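Local coordinates for thermosome subunit (Methanococcoides burtonii, PDB 3AQ1), which is a group II chaperonin subunit that probably binds and hydrolyses ATP to help unfolded proteins reach their folded state, at residues E56-A61 with V464-I469; E62-K67 with E384-S389; D168-D173 with K273-V278; Y262-V267 with K310-T315. All coordinates share one frame; numbering follows the deposited sequence.

Interaction 1: residues E56-A61 with V464-I469; sequences ELLSKA and VMILRI
L58 and A61 meet I466 and L467 without any polar bond between them; the shortest sound side-chain polar bond is the salt bridge from K60 NZ to E56 OE2, 2.8 Å, which spans one turn of helix 45-65 and has no partner in 464-469. The contact itself is made by methyl groups. L58 reaches across with both branches: CD1 lies 4.0 Å from CD1 of I466, while its CD2 touches both CG2 of I466, at 4.0 Å, and CD2 of L467, at 4.1 Å. The side chains of L58 and I466 run nearly perpendicular to each other, whereas L58 and L467 slide past one another in opposite directions. One turn on, A61 CB faces the fork of L467, 3.9 Å from its CD2 and 4.0 Å from its CD1. L467 presents that fork because its CG is anti to its own carbonyl carbon (chi1 -69°). Together they bury 166 Å². Elsewhere, L57 O accepts a hydrogen bond from Y78, and helix 71-92 touches both A61 and V464. Apolar packing of helix 45-65 on the last modelled helix, 449-467, is typical of the helical equatorial domain of chaperonins, assembled from both ends of the chain.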
loop_
_atom_site.group_PDB
_atom_site.type_symbol
_atom_site.label_atom_id
_atom_site.label_comp_id
_atom_site.label_asym_id
_atom_site.label_seq_id
_atom_site.Cartn_x
_atom_site.Cartn_y
_atom_site.Cartn_z
ATOM N N GLU A 56 -19.264 22.266 1.723
ATOM C CA GLU A 56 -19.461 23.042 2.924
ATOM C C GLU A 56 -18.638 24.317 2.922
ATOM O O GLU A 56 -19.107 25.368 3.345
ATOM C CB GLU A 56 -19.074 22.193 4.130
ATOM C CG GLU A 56 -19.795 22.577 5.382
ATOM C CD GLU A 56 -21.287 22.592 5.167
ATOM O OE1 GLU A 56 -21.780 21.790 4.331
ATOM O OE2 GLU A 56 -21.955 23.413 5.831
ATOM N N LEU A 57 -17.392 24.217 2.476
ATOM C CA LEU A 57 -16.516 25.375 2.438
ATOM C C LEU A 57 -17.056 26.381 1.441
ATOM O O LEU A 57 -17.091 27.585 1.722
ATOM C CB LEU A 57 -15.093 24.970 2.068
ATOM C CG LEU A 57 -14.330 24.235 3.170
ATOM C CD1 LEU A 57 -13.003 23.637 2.670
ATOM C CD2 LEU A 57 -14.109 25.147 4.362
ATOM N N LEU A 58 -17.497 25.881 0.283
ATOM C CA LEU A 58 -18.057 26.741 -0.762
ATOM C C LEU A 58 -19.243 27.515 -0.272
ATOM O O LEU A 58 -19.252 28.737 -0.327
ATOM C CB LEU A 58 -18.492 25.949 -1.979
ATOM C CG LEU A 58 -17.491 26.027 -3.119
ATOM C CD1 LEU A 58 -17.954 25.136 -4.263
ATOM C CD2 LEU A 58 -17.305 27.466 -3.562
ATOM N N SER A 59 -20.253 26.795 0.194
ATOM C CA SER A 59 -21.490 27.429 0.600
ATOM C C SER A 59 -21.211 28.454 1.691
ATOM O O SER A 59 -21.773 29.552 1.680
ATOM C CB SER A 59 -22.533 26.385 1.030
ATOM O OG SER A 59 -22.663 26.316 2.440
ATOM N N LYS A 60 -20.320 28.120 2.614
ATOM C CA LYS A 60 -19.951 29.085 3.639
ATOM C C LYS A 60 -19.222 30.287 3.038
ATOM O O LYS A 60 -19.323 31.396 3.547
ATOM C CB LYS A 60 -19.148 28.442 4.779
ATOM C CG LYS A 60 -20.021 27.641 5.753
ATOM C CD LYS A 60 -19.329 27.412 7.083
ATOM C CE LYS A 60 -20.236 26.692 8.063
ATOM N NZ LYS A 60 -20.866 25.521 7.404
ATOM N N ALA A 61 -18.499 30.080 1.947
ATOM C CA ALA A 61 -17.856 31.208 1.283
ATOM C C ALA A 61 -18.895 32.090 0.579
ATOM O O ALA A 61 -18.782 33.316 0.566
ATOM C CB ALA A 61 -16.790 30.730 0.300
ATOM N N VAL A 464 -10.922 26.919 -3.223
ATOM C CA VAL A 464 -10.180 28.120 -3.552
ATOM C C VAL A 464 -10.040 28.294 -5.059
ATOM O O VAL A 464 -10.122 29.397 -5.577
ATOM C CB VAL A 464 -8.812 28.101 -2.884
ATOM C CG1 VAL A 464 -7.822 28.927 -3.669
ATOM C CG2 VAL A 464 -8.945 28.593 -1.445
ATOM N N MET A 465 -9.851 27.197 -5.769
ATOM C CA MET A 465 -9.718 27.277 -7.211
ATOM C C MET A 465 -11.011 27.812 -7.826
ATOM O O MET A 465 -10.995 28.575 -8.789
ATOM C CB MET A 465 -9.363 25.904 -7.774
ATOM C CG MET A 465 -9.457 25.814 -9.267
ATOM S SD MET A 465 -8.189 24.743 -9.920
ATOM C CE MET A 465 -8.306 23.391 -8.758
ATOM N N ILE A 466 -12.135 27.416 -7.252
ATOM C CA ILE A 466 -13.441 27.851 -7.713
ATOM C C ILE A 466 -13.751 29.311 -7.339
ATOM O O ILE A 466 -14.447 30.009 -8.073
ATOM C CB ILE A 466 -14.516 26.936 -7.127
ATOM C CG1 ILE A 466 -14.370 25.535 -7.723
ATOM C CG2 ILE A 466 -15.917 27.528 -7.322
ATOM C CD1 ILE A 466 -15.504 24.603 -7.389
ATOM N N LEU A 467 -13.239 29.768 -6.199
ATOM C CA LEU A 467 -13.461 31.137 -5.747
ATOM C C LEU A 467 -12.659 32.163 -6.553
ATOM O O LEU A 467 -13.150 33.248 -6.887
ATOM C CB LEU A 467 -13.085 31.276 -4.274
ATOM C CG LEU A 467 -13.959 30.576 -3.242
ATOM C CD1 LEU A 467 -13.393 30.809 -1.863
ATOM C CD2 LEU A 467 -15.393 31.091 -3.323
ATOM N N ARG A 468 -11.413 31.821 -6.841
ATOM C CA ARG A 468 -10.503 32.767 -7.456
ATOM C C ARG A 468 -10.531 32.615 -8.955
ATOM O O ARG A 468 -9.655 32.002 -9.553
ATOM C CB ARG A 468 -9.091 32.625 -6.881
ATOM C CG ARG A 468 -8.837 33.569 -5.693
ATOM C CD ARG A 468 -7.471 33.328 -5.062
ATOM N NE ARG A 468 -6.495 32.885 -6.054
ATOM C CZ ARG A 468 -5.636 33.687 -6.678
ATOM N NH1 ARG A 468 -5.618 34.986 -6.406
ATOM N NH2 ARG A 468 -4.794 33.184 -7.572
ATOM N N ILE A 469 -11.571 33.185 -9.544
ATOM C CA ILE A 469 -11.811 33.117 -10.975
ATOM C C ILE A 469 -12.066 34.510 -11.563
ATOM O O ILE A 469 -12.843 35.300 -11.021
ATOM C CB ILE A 469 -13.000 32.180 -11.281
ATOM C CG1 ILE A 469 -12.561 30.724 -11.145
ATOM C CG2 ILE A 469 -13.554 32.429 -12.671
ATOM C CD1 ILE A 469 -13.464 29.738 -11.864
#

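Interaction 2: residues E62-K67 with E384-S389; sequences EELIMK and EQLAVS
The one flat group that takes part is the peptide joining L386 to A387, and L64 lies over one of its faces. The coordinates put L64 CD1 about 3.7 Å above the peptide plane, a height that accounts for nearly all of its 4.1 Å separation from L386 C. The same methyl is 4.0 Å from A387 N and 3.8 Å from A387 CA, so it rests on the backbone of helix 383-394 and not on the end of a long side chain. This approach is possible because the helix offers a small residue there: A387 CB stands beside the methyl, 4.3 Å from L64 CD1, and leaves the main chain accessible. The other branch of L64 turns to the neighbouring leucine, with L64 CD2 at 4.4 Å from L386 CD2, a looser contact at the exposed border. Both branches face the helix because L64 CG is set anti to its carbonyl carbon (chi1 -68°). L64 and A387 also mark the nearest approach of the two backbones, with their CA atoms 7.7 Å apart. Helix 71-92 adds I74, which touches L64, and H80, whose ND1 is hydrogen-bonded to E384 OE2. E63 and K390 form only a long, weak ion pair alongside. No hydrogen bond or salt bridge crosses between 62-67 and 384-389, so the attraction here is dispersive and hydrophobic, resting on the fit of one leucine to a helix backbone left open by an alanine.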
loop_
_atom_site.group_PDB
_atom_site.type_symbol
_atom_site.label_atom_id
_atom_site.label_comp_id
_atom_site.label_asym_id
_atom_site.label_seq_id
_atom_site.Cartn_x
_atom_site.Cartn_y
_atom_site.Cartn_z
ATOM N N GLU A 62 -19.907 31.464 -0.007
ATOM C CA GLU A 62 -20.931 32.216 -0.713
ATOM C C GLU A 62 -21.753 33.019 0.291
ATOM O O GLU A 62 -22.171 34.136 0.003
ATOM C CB GLU A 62 -21.770 31.308 -1.637
ATOM C CG GLU A 62 -21.100 31.126 -3.036
ATOM C CD GLU A 62 -21.576 29.909 -3.841
ATOM O OE1 GLU A 62 -22.463 29.171 -3.362
ATOM O OE2 GLU A 62 -21.056 29.690 -4.961
ATOM N N GLU A 63 -21.939 32.470 1.485
ATOM C CA GLU A 63 -22.492 33.247 2.587
ATOM C C GLU A 63 -21.621 34.469 2.890
ATOM O O GLU A 63 -22.096 35.603 2.820
ATOM C CB GLU A 63 -22.636 32.393 3.850
ATOM C CG GLU A 63 -23.665 31.276 3.756
ATOM C CD GLU A 63 -23.781 30.491 5.055
ATOM O OE1 GLU A 63 -22.854 30.582 5.904
ATOM O OE2 GLU A 63 -24.803 29.786 5.223
ATOM N N LEU A 64 -20.352 34.234 3.227
ATOM C CA LEU A 64 -19.409 35.313 3.562
ATOM C C LEU A 64 -19.251 36.379 2.474
ATOM O O LEU A 64 -18.740 37.468 2.736
ATOM C CB LEU A 64 -18.018 34.766 3.904
ATOM C CG LEU A 64 -17.794 33.944 5.173
ATOM C CD1 LEU A 64 -16.302 33.880 5.465
ATOM C CD2 LEU A 64 -18.561 34.519 6.355
ATOM N N ILE A 65 -19.661 36.065 1.253
ATOM C CA ILE A 65 -19.589 37.035 0.174
ATOM C C ILE A 65 -20.855 37.900 0.165
ATOM O O ILE A 65 -20.781 39.130 0.085
ATOM C CB ILE A 65 -19.369 36.337 -1.179
ATOM C CG1 ILE A 65 -17.973 35.731 -1.227
ATOM C CG2 ILE A 65 -19.531 37.303 -2.327
ATOM C CD1 ILE A 65 -17.653 35.077 -2.548
ATOM N N MET A 66 -22.012 37.258 0.278
ATOM C CA MET A 66 -23.272 37.981 0.402
ATOM C C MET A 66 -23.332 38.789 1.703
ATOM O O MET A 66 -24.378 39.343 2.042
ATOM C CB MET A 66 -24.456 37.017 0.319
ATOM C CG MET A 66 -24.756 36.513 -1.077
ATOM S SD MET A 66 -25.941 35.157 -1.016
ATOM C CE MET A 66 -26.295 34.931 -2.760
ATOM N N LYS A 67 -22.213 38.842 2.424
ATOM C CA LYS A 67 -22.097 39.639 3.649
ATOM C C LYS A 67 -21.000 40.691 3.543
ATOM O O LYS A 67 -20.748 41.422 4.503
ATOM C CB LYS A 67 -21.817 38.758 4.872
ATOM C CG LYS A 67 -23.055 38.266 5.611
ATOM C CD LYS A 67 -22.701 37.750 7.009
ATOM C CE LYS A 67 -21.995 38.832 7.822
ATOM N NZ LYS A 67 -21.789 38.446 9.247
ATOM N N GLU A 384 -10.213 37.903 7.870
ATOM C CA GLU A 384 -9.577 36.590 7.821
ATOM C C GLU A 384 -10.168 35.696 8.906
ATOM O O GLU A 384 -10.454 34.525 8.665
ATOM C CB GLU A 384 -8.058 36.704 8.003
ATOM C CG GLU A 384 -7.282 35.488 7.509
ATOM C CD GLU A 384 -5.885 35.373 8.107
ATOM O OE1 GLU A 384 -5.605 36.032 9.134
ATOM O OE2 GLU A 384 -5.067 34.608 7.552
ATOM N N GLN A 385 -10.363 36.258 10.095
ATOM C CA GLN A 385 -10.889 35.495 11.220
ATOM C C GLN A 385 -12.236 34.843 10.916
ATOM O O GLN A 385 -12.462 33.684 11.256
ATOM C CB GLN A 385 -11.014 36.363 12.470
ATOM C CG GLN A 385 -11.723 35.645 13.606
ATOM C CD GLN A 385 -12.098 36.564 14.749
ATOM O OE1 GLN A 385 -11.514 37.666 14.852
ATOM N NE2 GLN A 385 -12.979 36.177 15.549
ATOM N N LEU A 386 -13.138 35.596 10.295
ATOM C CA LEU A 386 -14.426 35.042 9.893
ATOM C C LEU A 386 -14.227 33.827 8.990
ATOM O O LEU A 386 -14.890 32.806 9.152
ATOM C CB LEU A 386 -15.275 36.107 9.195
ATOM C CG LEU A 386 -16.248 36.837 10.128
ATOM C CD1 LEU A 386 -16.642 38.220 9.597
ATOM C CD2 LEU A 386 -17.479 35.965 10.415
ATOM N N ALA A 387 -13.288 33.948 8.056
ATOM C CA ALA A 387 -13.006 32.910 7.072
ATOM C C ALA A 387 -12.489 31.626 7.707
ATOM O O ALA A 387 -12.983 30.534 7.409
ATOM C CB ALA A 387 -12.016 33.423 6.041
ATOM N N VAL A 388 -11.482 31.761 8.565
ATOM C CA VAL A 388 -10.918 30.614 9.262
ATOM C C VAL A 388 -11.935 30.004 10.224
ATOM O O VAL A 388 -12.029 28.787 10.374
ATOM C CB VAL A 388 -9.641 30.999 10.011
ATOM C CG1 VAL A 388 -9.251 29.906 10.973
ATOM C CG2 VAL A 388 -8.535 31.253 9.014
ATOM N N SER A 389 -12.706 30.867 10.864
ATOM C CA SER A 389 -13.772 30.426 11.740
ATOM C C SER A 389 -14.763 29.560 10.957
ATOM O O SER A 389 -15.205 28.515 11.435
ATOM C CB SER A 389 -14.472 31.640 12.361
ATOM O OG SER A 389 -15.399 31.242 13.351
#

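Interaction 3: residues D168-D173 with K273-V278; sequences DGLVID and KRLSKV
From L170 CB, which points at helix 269-279, the side chain runs out to two methyl groups that carry the contact with R274, L275 and V278. CB and CG serve as the stem: with CG anti to the backbone N (chi1 -179°), the fork is extended away from the strand. Both methyls touch the aliphatic part of R274: CD1 lies 3.8 Å from R274 CD, and CD2 lies 3.9 Å from R274 CB. CD2 also enters the helix surface, 3.8 Å from both L275 N and L275 CD2, with V278 CG2 a turn further on at 4.0 Å. This is helix-on-sheet packing in the apical domain of a chaperonin: the axes of strand 169-172 and of residues 273-278 in helix 269-279 come within 9.6 Å and run nearly antiparallel, at 159°. The side chains cross more steeply, L170 standing at about a right angle to both R274 and L275. Replacing L170 by an alanine would probably open a gap between strand and helix, since R274 CD, L275 CD2 and V278 CG2 would all lose the methyls they pack on. R274 is extended from CG to NE, which carries its guanidinium beyond the leucine; K152 touches both R274 and L170. Within the sheet, the strand is tied to strand 310-317 by backbone hydrogen bonds of L170 with V314.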
loop_
_atom_site.group_PDB
_atom_site.type_symbol
_atom_site.label_atom_id
_atom_site.label_comp_id
_atom_site.label_asym_id
_atom_site.label_seq_id
_atom_site.Cartn_x
_atom_site.Cartn_y
_atom_site.Cartn_z
ATOM N N ASP A 168 12.945 -15.271 1.482
ATOM C CA ASP A 168 13.814 -14.112 1.310
ATOM C C ASP A 168 14.412 -14.100 -0.069
ATOM O O ASP A 168 15.576 -14.412 -0.258
ATOM C CB ASP A 168 14.903 -14.064 2.383
ATOM C CG ASP A 168 14.407 -13.452 3.685
ATOM O OD1 ASP A 168 13.862 -12.322 3.647
ATOM O OD2 ASP A 168 14.555 -14.102 4.745
ATOM N N GLY A 169 13.590 -13.715 -1.025
ATOM C CA GLY A 169 13.946 -13.680 -2.421
ATOM C C GLY A 169 12.686 -13.550 -3.255
ATOM O O GLY A 169 11.825 -12.734 -2.950
ATOM N N LEU A 170 12.566 -14.384 -4.285
ATOM C CA LEU A 170 11.479 -14.319 -5.254
ATOM C C LEU A 170 11.153 -15.724 -5.730
ATOM O O LEU A 170 12.034 -16.423 -6.193
ATOM C CB LEU A 170 11.907 -13.468 -6.452
ATOM C CG LEU A 170 10.882 -13.282 -7.558
ATOM C CD1 LEU A 170 9.711 -12.504 -7.018
ATOM C CD2 LEU A 170 11.484 -12.564 -8.756
ATOM N N VAL A 171 9.891 -16.132 -5.623
ATOM C CA VAL A 171 9.461 -17.466 -6.053
ATOM C C VAL A 171 8.598 -17.411 -7.326
ATOM O O VAL A 171 7.662 -16.647 -7.393
ATOM C CB VAL A 171 8.685 -18.178 -4.932
ATOM C CG1 VAL A 171 8.162 -19.505 -5.430
ATOM C CG2 VAL A 171 9.580 -18.376 -3.703
ATOM N N ILE A 172 8.937 -18.204 -8.337
ATOM C CA ILE A 172 8.256 -18.180 -9.636
ATOM C C ILE A 172 7.625 -19.532 -9.848
ATOM O O ILE A 172 8.314 -20.548 -9.795
ATOM C CB ILE A 172 9.245 -18.013 -10.838
ATOM C CG1 ILE A 172 10.138 -16.800 -10.667
ATOM C CG2 ILE A 172 8.499 -17.924 -12.170
ATOM C CD1 ILE A 172 9.372 -15.564 -10.401
ATOM N N ASP A 173 6.321 -19.561 -10.099
ATOM C CA ASP A 173 5.640 -20.824 -10.355
ATOM C C ASP A 173 5.930 -21.325 -11.773
ATOM O O ASP A 173 5.054 -21.324 -12.638
ATOM C CB ASP A 173 4.144 -20.674 -10.145
ATOM C CG ASP A 173 3.441 -21.997 -10.106
ATOM O OD1 ASP A 173 4.130 -22.993 -9.817
ATOM O OD2 ASP A 173 2.215 -22.041 -10.358
ATOM N N LYS A 273 9.404 -8.617 -14.656
ATOM C CA LYS A 273 9.608 -7.293 -14.072
ATOM C C LYS A 273 10.245 -7.441 -12.717
ATOM O O LYS A 273 11.206 -6.750 -12.393
ATOM C CB LYS A 273 8.297 -6.512 -13.936
ATOM C CG LYS A 273 8.114 -5.410 -14.977
ATOM C CD LYS A 273 6.887 -4.544 -14.664
ATOM C CE LYS A 273 6.666 -3.466 -15.735
ATOM N NZ LYS A 273 5.512 -2.560 -15.434
ATOM N N ARG A 274 9.704 -8.352 -11.924
ATOM C CA ARG A 274 10.225 -8.592 -10.591
ATOM C C ARG A 274 11.678 -9.119 -10.636
ATOM O O ARG A 274 12.526 -8.664 -9.868
ATOM C CB ARG A 274 9.317 -9.550 -9.815
ATOM C CG ARG A 274 7.940 -9.040 -9.509
ATOM C CD ARG A 274 7.315 -9.907 -8.393
ATOM N NE ARG A 274 5.857 -9.942 -8.460
ATOM C CZ ARG A 274 5.056 -9.185 -7.712
ATOM N NH1 ARG A 274 5.575 -8.344 -6.814
ATOM N NH2 ARG A 274 3.732 -9.276 -7.858
ATOM N N LEU A 275 11.959 -10.066 -11.531
ATOM C CA LEU A 275 13.326 -10.567 -11.696
ATOM C C LEU A 275 14.284 -9.417 -11.989
ATOM O O LEU A 275 15.377 -9.345 -11.419
ATOM C CB LEU A 275 13.413 -11.638 -12.789
ATOM C CG LEU A 275 12.834 -12.987 -12.383
ATOM C CD1 LEU A 275 12.400 -13.782 -13.601
ATOM C CD2 LEU A 275 13.799 -13.757 -11.500
ATOM N N SER A 276 13.859 -8.510 -12.861
ATOM C CA SER A 276 14.683 -7.374 -13.218
ATOM C C SER A 276 15.059 -6.538 -11.994
ATOM O O SER A 276 16.219 -6.177 -11.819
ATOM C CB SER A 276 13.982 -6.517 -14.267
ATOM O OG SER A 276 14.880 -5.569 -14.814
ATOM N N LYS A 277 14.088 -6.246 -11.136
ATOM C CA LYS A 277 14.350 -5.384 -9.986
ATOM C C LYS A 277 15.199 -6.049 -8.907
ATOM O O LYS A 277 16.161 -5.440 -8.424
ATOM C CB LYS A 277 13.055 -4.821 -9.381
ATOM C CG LYS A 277 12.313 -3.835 -10.277
ATOM C CD LYS A 277 10.835 -3.745 -9.878
ATOM C CE LYS A 277 9.996 -3.022 -10.933
ATOM N NZ LYS A 277 8.538 -3.312 -10.773
ATOM N N VAL A 278 14.858 -7.280 -8.522
ATOM C CA VAL A 278 15.647 -7.965 -7.488
ATOM C C VAL A 278 17.031 -8.448 -7.936
ATOM O O VAL A 278 17.926 -8.504 -7.109
ATOM C CB VAL A 278 14.903 -9.133 -6.765
ATOM C CG1 VAL A 278 13.654 -8.642 -6.101
ATOM C CG2 VAL A 278 14.603 -10.272 -7.710
#

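Interaction 4: residues Y262-V267 with K310-T315; sequences YAVRRV and KMTYVT
The backbones of Y262-V267 and K310-T315 do not pair, their nearest CA atoms, in V264 and T312, being 8.9 Å apart, so side chains must bridge the interval. Y262 and T312 do so from opposite directions. Y262 OH donates a hydrogen bond to T312 OG1 at 2.8 Å, and the acceptor lies in the ring plane at its edge. The angle CZ-OH-OG1 is about 126°, suitable for a phenol donor. Setting CG anti to the backbone N (chi1 -171°) sends the Y262 ring across to the other strand. Beside the bond, T312 CG2 is 3.6 Å from Y262 OH, and V264 CG1 approaches T312 OG1 at 4.2 Å. F243, on strand 241-244, touches both V264 and T312 and fills in the apolar surroundings. A phenylalanine in place of Y262 would probably keep much of the ring packing but leave T312 OG1 without its donor. T312 OG1 is also hydrogen-bonded to the carbonyl K174 O, which can only accept. The threonine hydroxyl therefore gives its proton to K174 and receives that of Y262, a chain of two hydrogen bonds that satisfies a buried hydroxyl and fixes its rotation.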
loop_
_atom_site.group_PDB
_atom_site.type_symbol
_atom_site.label_atom_id
_atom_site.label_comp_id
_atom_site.label_asym_id
_atom_site.label_seq_id
_atom_site.Cartn_x
_atom_site.Cartn_y
_atom_site.Cartn_z
ATOM N N TYR A 262 20.331 -23.295 -16.633
ATOM C CA TYR A 262 18.989 -23.373 -16.071
ATOM C C TYR A 262 18.080 -22.383 -16.816
ATOM O O TYR A 262 18.206 -21.157 -16.638
ATOM C CB TYR A 262 19.051 -23.003 -14.584
ATOM C CG TYR A 262 17.779 -23.235 -13.784
ATOM C CD1 TYR A 262 16.606 -22.520 -14.051
ATOM C CD2 TYR A 262 17.764 -24.140 -12.731
ATOM C CE1 TYR A 262 15.457 -22.726 -13.299
ATOM C CE2 TYR A 262 16.627 -24.349 -11.983
ATOM C CZ TYR A 262 15.479 -23.648 -12.272
ATOM O OH TYR A 262 14.367 -23.883 -11.507
ATOM N N ALA A 263 17.185 -22.900 -17.661
ATOM C CA ALA A 263 16.280 -22.024 -18.404
ATOM C C ALA A 263 14.812 -22.323 -18.134
ATOM O O ALA A 263 14.418 -23.472 -17.990
ATOM C CB ALA A 263 16.573 -22.058 -19.906
ATOM N N VAL A 264 14.002 -21.280 -18.053
ATOM C CA VAL A 264 12.566 -21.478 -17.973
ATOM C C VAL A 264 11.905 -20.734 -19.122
ATOM O O VAL A 264 12.328 -19.651 -19.474
ATOM C CB VAL A 264 11.977 -21.052 -16.601
ATOM C CG1 VAL A 264 12.975 -21.303 -15.472
ATOM C CG2 VAL A 264 11.644 -19.624 -16.618
ATOM N N ARG A 265 10.876 -21.332 -19.713
ATOM C CA ARG A 265 10.148 -20.710 -20.810
ATOM C C ARG A 265 8.818 -20.146 -20.320
ATOM O O ARG A 265 8.381 -20.457 -19.218
ATOM C CB ARG A 265 9.891 -21.728 -21.916
ATOM C CG ARG A 265 8.808 -22.726 -21.582
ATOM C CD ARG A 265 8.863 -23.982 -22.464
ATOM N NE ARG A 265 7.779 -24.893 -22.124
ATOM C CZ ARG A 265 6.627 -24.948 -22.781
ATOM N NH1 ARG A 265 6.419 -24.169 -23.834
ATOM N NH2 ARG A 265 5.683 -25.791 -22.393
ATOM N N ARG A 266 8.192 -19.316 -21.153
ATOM C CA ARG A 266 6.867 -18.731 -20.900
ATOM C C ARG A 266 6.667 -18.176 -19.477
ATOM O O ARG A 266 5.830 -18.659 -18.702
ATOM C CB ARG A 266 5.754 -19.716 -21.296
ATOM C CG ARG A 266 5.897 -20.220 -22.724
ATOM C CD ARG A 266 4.595 -20.715 -23.349
ATOM N NE ARG A 266 4.825 -21.174 -24.721
ATOM C CZ ARG A 266 5.008 -20.366 -25.765
ATOM N NH1 ARG A 266 4.978 -19.042 -25.601
ATOM N NH2 ARG A 266 5.231 -20.880 -26.975
ATOM N N VAL A 267 7.446 -17.151 -19.150
ATOM C CA VAL A 267 7.440 -16.567 -17.825
ATOM C C VAL A 267 6.576 -15.347 -17.871
ATOM O O VAL A 267 6.687 -14.549 -18.811
ATOM C CB VAL A 267 8.872 -16.182 -17.376
ATOM C CG1 VAL A 267 8.852 -15.316 -16.115
ATOM C CG2 VAL A 267 9.648 -17.406 -17.119
ATOM N N LYS A 310 6.391 -28.296 -9.251
ATOM C CA LYS A 310 7.703 -27.753 -8.910
ATOM C C LYS A 310 7.725 -26.240 -9.142
ATOM O O LYS A 310 6.986 -25.716 -9.985
ATOM C CB LYS A 310 8.802 -28.425 -9.738
ATOM C CG LYS A 310 8.741 -29.948 -9.775
ATOM C CD LYS A 310 9.861 -30.526 -10.626
ATOM C CE LYS A 310 9.731 -32.037 -10.842
ATOM N NZ LYS A 310 10.939 -32.608 -11.533
ATOM N N MET A 311 8.561 -25.542 -8.380
ATOM C CA MET A 311 8.698 -24.091 -8.513
ATOM C C MET A 311 10.160 -23.595 -8.564
ATOM O O MET A 311 11.084 -24.287 -8.132
ATOM C CB MET A 311 7.922 -23.393 -7.394
ATOM C CG MET A 311 6.406 -23.395 -7.614
ATOM S SD MET A 311 5.496 -22.150 -6.664
ATOM C CE MET A 311 5.924 -22.620 -4.985
ATOM N N THR A 312 10.369 -22.390 -9.084
ATOM C CA THR A 312 11.723 -21.836 -9.153
ATOM C C THR A 312 12.012 -20.773 -8.091
ATOM O O THR A 312 11.462 -19.683 -8.147
ATOM C CB THR A 312 12.018 -21.252 -10.526
ATOM O OG1 THR A 312 12.054 -22.306 -11.490
ATOM C CG2 THR A 312 13.367 -20.574 -10.519
ATOM N N TYR A 313 12.874 -21.102 -7.128
ATOM C CA TYR A 313 13.285 -20.164 -6.075
ATOM C C TYR A 313 14.556 -19.351 -6.452
ATOM O O TYR A 313 15.586 -19.915 -6.811
ATOM C CB TYR A 313 13.535 -20.914 -4.762
ATOM C CG TYR A 313 12.310 -21.503 -4.094
ATOM C CD1 TYR A 313 11.883 -21.043 -2.849
ATOM C CD2 TYR A 313 11.589 -22.533 -4.688
ATOM C CE1 TYR A 313 10.776 -21.579 -2.233
ATOM C CE2 TYR A 313 10.467 -23.074 -4.072
ATOM C CZ TYR A 313 10.074 -22.596 -2.849
ATOM O OH TYR A 313 8.967 -23.134 -2.236
ATOM N N VAL A 314 14.465 -18.029 -6.364
ATOM C CA VAL A 314 15.597 -17.140 -6.595
ATOM C C VAL A 314 15.918 -16.385 -5.296
ATOM O O VAL A 314 15.318 -15.371 -5.007
ATOM C CB VAL A 314 15.273 -16.133 -7.711
ATOM C CG1 VAL A 314 16.451 -15.258 -7.991
ATOM C CG2 VAL A 314 14.856 -16.867 -8.966
ATOM N N THR A 315 16.855 -16.904 -4.509
ATOM C CA THR A 315 17.191 -16.331 -3.204
ATOM C C THR A 315 18.591 -15.700 -3.167
ATOM O O THR A 315 19.399 -15.870 -4.080
ATOM C CB THR A 315 17.128 -17.394 -2.098
ATOM O OG1 THR A 315 18.061 -18.433 -2.386
ATOM C CG2 THR A 315 15.765 -18.005 -2.037
#

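Overall arrangement
The four contacts form two pairs at far ends of the elongated chain. Interactions 1 and 2 share helix 45-65, their centres 10 Å apart, and use successive parts of it to meet helices 449-467 and 383-394 in the equatorial domain. Interactions 3 and 4, also 10 Å apart between centres, belong to the apical domain: strands 169-172 and 310-317 are sheet neighbours, and helix 269-279 follows strand 262-264. Their segments alternate along the sequence, and both fall within the long excursions closed by interactions 1 and 2. Centres of interactions 2 and 4 are 65 Å apart, consistent with the open monomer, in which equatorial and apical domains stand well separated.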